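Local structure of glucose dehydrogenase (Serratia sp. FS14, 7CDY) at residues A[130-134]-A[198-203]. The protein belongs to the glucose/sorbosone dehydrogenase family, is built as a beta-propeller and carries a bound calcium ion. Residues are numbered along the deposited sequence; the frame is centred on the assembly and turned at random.
Sequences AFDRQ and LNPWSG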
loop_
_atom_site.group_PDB
_atom_site.type_symbol
_atom_site.label_atom_id
_atom_site.label_comp_id
_atom_site.label_asym_id
_atom_site.label_seq_id
_atom_site.Cartn_x
_atom_site.Cartn_y
_atom_site.Cartn_z
ATOM N N ALA A 130 1.069 6.362 -3.432
ATOM C CA ALA A 130 0.693 7.592 -2.747
ATOM C C ALA A 130 1.324 8.781 -3.454
ATOM O O ALA A 130 2.486 8.719 -3.869
ATOM C CB ALA A 130 1.150 7.577 -1.281
ATOM N N PHE A 131 0.568 9.870 -3.548
ATOM C CA PHE A 131 1.118 11.121 -4.046
ATOM C C PHE A 131 1.643 11.963 -2.885
ATOM O O PHE A 131 1.091 11.954 -1.784
ATOM C CB PHE A 131 0.057 11.895 -4.840
ATOM C CG PHE A 131 -0.177 11.350 -6.221
ATOM C CD1 PHE A 131 0.687 11.671 -7.257
ATOM C CD2 PHE A 131 -1.252 10.513 -6.492
ATOM C CE1 PHE A 131 0.486 11.156 -8.525
ATOM C CE2 PHE A 131 -1.454 10.015 -7.767
ATOM C CZ PHE A 131 -0.580 10.332 -8.778
ATOM N N ASP A 132 2.733 12.686 -3.132
ATOM C CA ASP A 132 3.201 13.666 -2.161
ATOM C C ASP A 132 2.563 15.032 -2.446
ATOM O O ASP A 132 1.719 15.172 -3.331
ATOM C CB ASP A 132 4.732 13.656 -2.057
ATOM C CG ASP A 132 5.434 14.365 -3.222
ATOM O OD1 ASP A 132 4.782 14.911 -4.122
ATOM O OD2 ASP A 132 6.684 14.355 -3.217
ATOM N N ARG A 133 2.975 16.060 -1.692
ATOM C CA ARG A 133 2.340 17.375 -1.821
ATOM C C ARG A 133 2.577 18.011 -3.186
ATOM O O ARG A 133 1.759 18.824 -3.634
ATOM C CB ARG A 133 2.834 18.314 -0.720
ATOM C CG ARG A 133 2.158 18.118 0.631
ATOM C CD ARG A 133 2.799 19.018 1.679
ATOM N NE ARG A 133 2.205 18.846 3.001
ATOM C CZ ARG A 133 2.621 19.481 4.092
ATOM N NH1 ARG A 133 3.640 20.324 4.017
ATOM N NH2 ARG A 133 2.020 19.273 5.256
ATOM N N GLN A 134 3.677 17.665 -3.856
ATOM C CA GLN A 134 4.017 18.219 -5.162
ATOM C C GLN A 134 3.500 17.375 -6.317
ATOM O O GLN A 134 3.811 17.667 -7.476
ATOM C CB GLN A 134 5.531 18.401 -5.295
ATOM C CG GLN A 134 6.045 19.729 -4.764
ATOM C CD GLN A 134 6.059 19.779 -3.255
ATOM O OE1 GLN A 134 5.411 20.627 -2.642
ATOM N NE2 GLN A 134 6.801 18.863 -2.643
ATOM N N LEU A 198 0.921 9.779 3.020
ATOM C CA LEU A 198 1.496 11.095 3.258
ATOM C C LEU A 198 1.026 11.618 4.608
ATOM O O LEU A 198 -0.179 11.737 4.852
ATOM C CB LEU A 198 1.018 12.025 2.150
ATOM C CG LEU A 198 1.470 13.480 2.246
ATOM C CD1 LEU A 198 2.961 13.594 1.990
ATOM C CD2 LEU A 198 0.672 14.314 1.252
ATOM N N ASN A 199 1.969 11.922 5.483
ATOM C CA ASN A 199 1.636 12.549 6.757
ATOM C C ASN A 199 1.085 13.945 6.471
ATOM O O ASN A 199 1.797 14.779 5.890
ATOM C CB ASN A 199 2.893 12.605 7.627
ATOM C CG ASN A 199 2.635 13.185 9.014
ATOM O OD1 ASN A 199 2.052 14.267 9.146
ATOM N ND2 ASN A 199 3.066 12.478 10.048
ATOM N N PRO A 200 -0.168 14.237 6.834
ATOM C CA PRO A 200 -0.782 15.515 6.440
ATOM C C PRO A 200 -0.228 16.712 7.184
ATOM O O PRO A 200 -0.469 17.850 6.759
ATOM C CB PRO A 200 -2.267 15.303 6.757
ATOM C CG PRO A 200 -2.272 14.298 7.861
ATOM C CD PRO A 200 -1.104 13.378 7.577
ATOM N N TRP A 201 0.508 16.497 8.264
ATOM C CA TRP A 201 1.071 17.581 9.053
ATOM C C TRP A 201 2.513 17.891 8.689
ATOM O O TRP A 201 2.886 19.068 8.623
ATOM C CB TRP A 201 0.923 17.262 10.546
ATOM C CG TRP A 201 -0.508 16.924 10.854
ATOM C CD1 TRP A 201 -1.563 17.792 10.877
ATOM C CD2 TRP A 201 -1.056 15.623 11.114
ATOM N NE1 TRP A 201 -2.727 17.120 11.157
ATOM C CE2 TRP A 201 -2.445 15.787 11.306
ATOM C CE3 TRP A 201 -0.505 14.340 11.224
ATOM C CZ2 TRP A 201 -3.292 14.716 11.595
ATOM C CZ3 TRP A 201 -1.349 13.277 11.505
ATOM C CH2 TRP A 201 -2.728 13.473 11.682
ATOM N N SER A 202 3.331 16.868 8.411
ATOM C CA SER A 202 4.736 17.092 8.088
ATOM C C SER A 202 5.017 17.091 6.594
ATOM O O SER A 202 6.061 17.604 6.177
ATOM C CB SER A 202 5.617 15.985 8.666
ATOM O OG SER A 202 5.286 14.730 8.076
ATOM N N GLY A 203 4.154 16.479 5.790
ATOM C CA GLY A 203 4.434 16.336 4.379
ATOM C C GLY A 203 5.358 15.197 4.024
ATOM O O GLY A 203 5.727 15.063 2.853
HETATM O O HOH W 1 4.947 16.045 0.332
HETATM O O HOH W 2 0.980 16.680 3.620
#
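Arg133 turns its CG anti to its own carbonyl carbon (chi1 -80°) and then runs fully extended to NE, a shape that carries the guanidinium across to the turn at 199-203. Leu198 answers with CG anti to the backbone N (chi1 178°), which sends its two methyls up to the chain at 131-133. The two side chains cross at about a right angle, Arg133 CG resting 4.1 Å from Leu198 CD2, while Leu198 CD1 lies against Asp132 CA.

Farther out, the guanidinium lies with one face on the backbone of Gly203, whose CA sits 3.6 Å above the centre of the group. Its edge does the polar work: NH2 donates to Pro200 O at 3.2 Å, the acceptor almost in the guanidinium plane although the donor stands well above the plane of that carbonyl. A weak second bond from NH2 goes to Trp201 O. Two waters bridge as well, one joining Arg133 N to Gly203 O, the other Arg133 NE (2.6 Å) to Asn199 O.

The receiving turn is braced from within. Asn199 OD1 accepts from both Trp201 N and Ser202 N, and Gly203 N bonds back to Asn199 O, which probably limits the freedom of the peptides carrying Pro200 O and Trp201 O. In segment 130-134, Asp132 OD1 accepts from Tyr136 N, and weakly from Gln134 N. An arginine edge turned to carbonyls of an Asn199-headed Asx motif thus joins the loops after the first strands (129-131 and 192-198) of two successive beta-propeller blades.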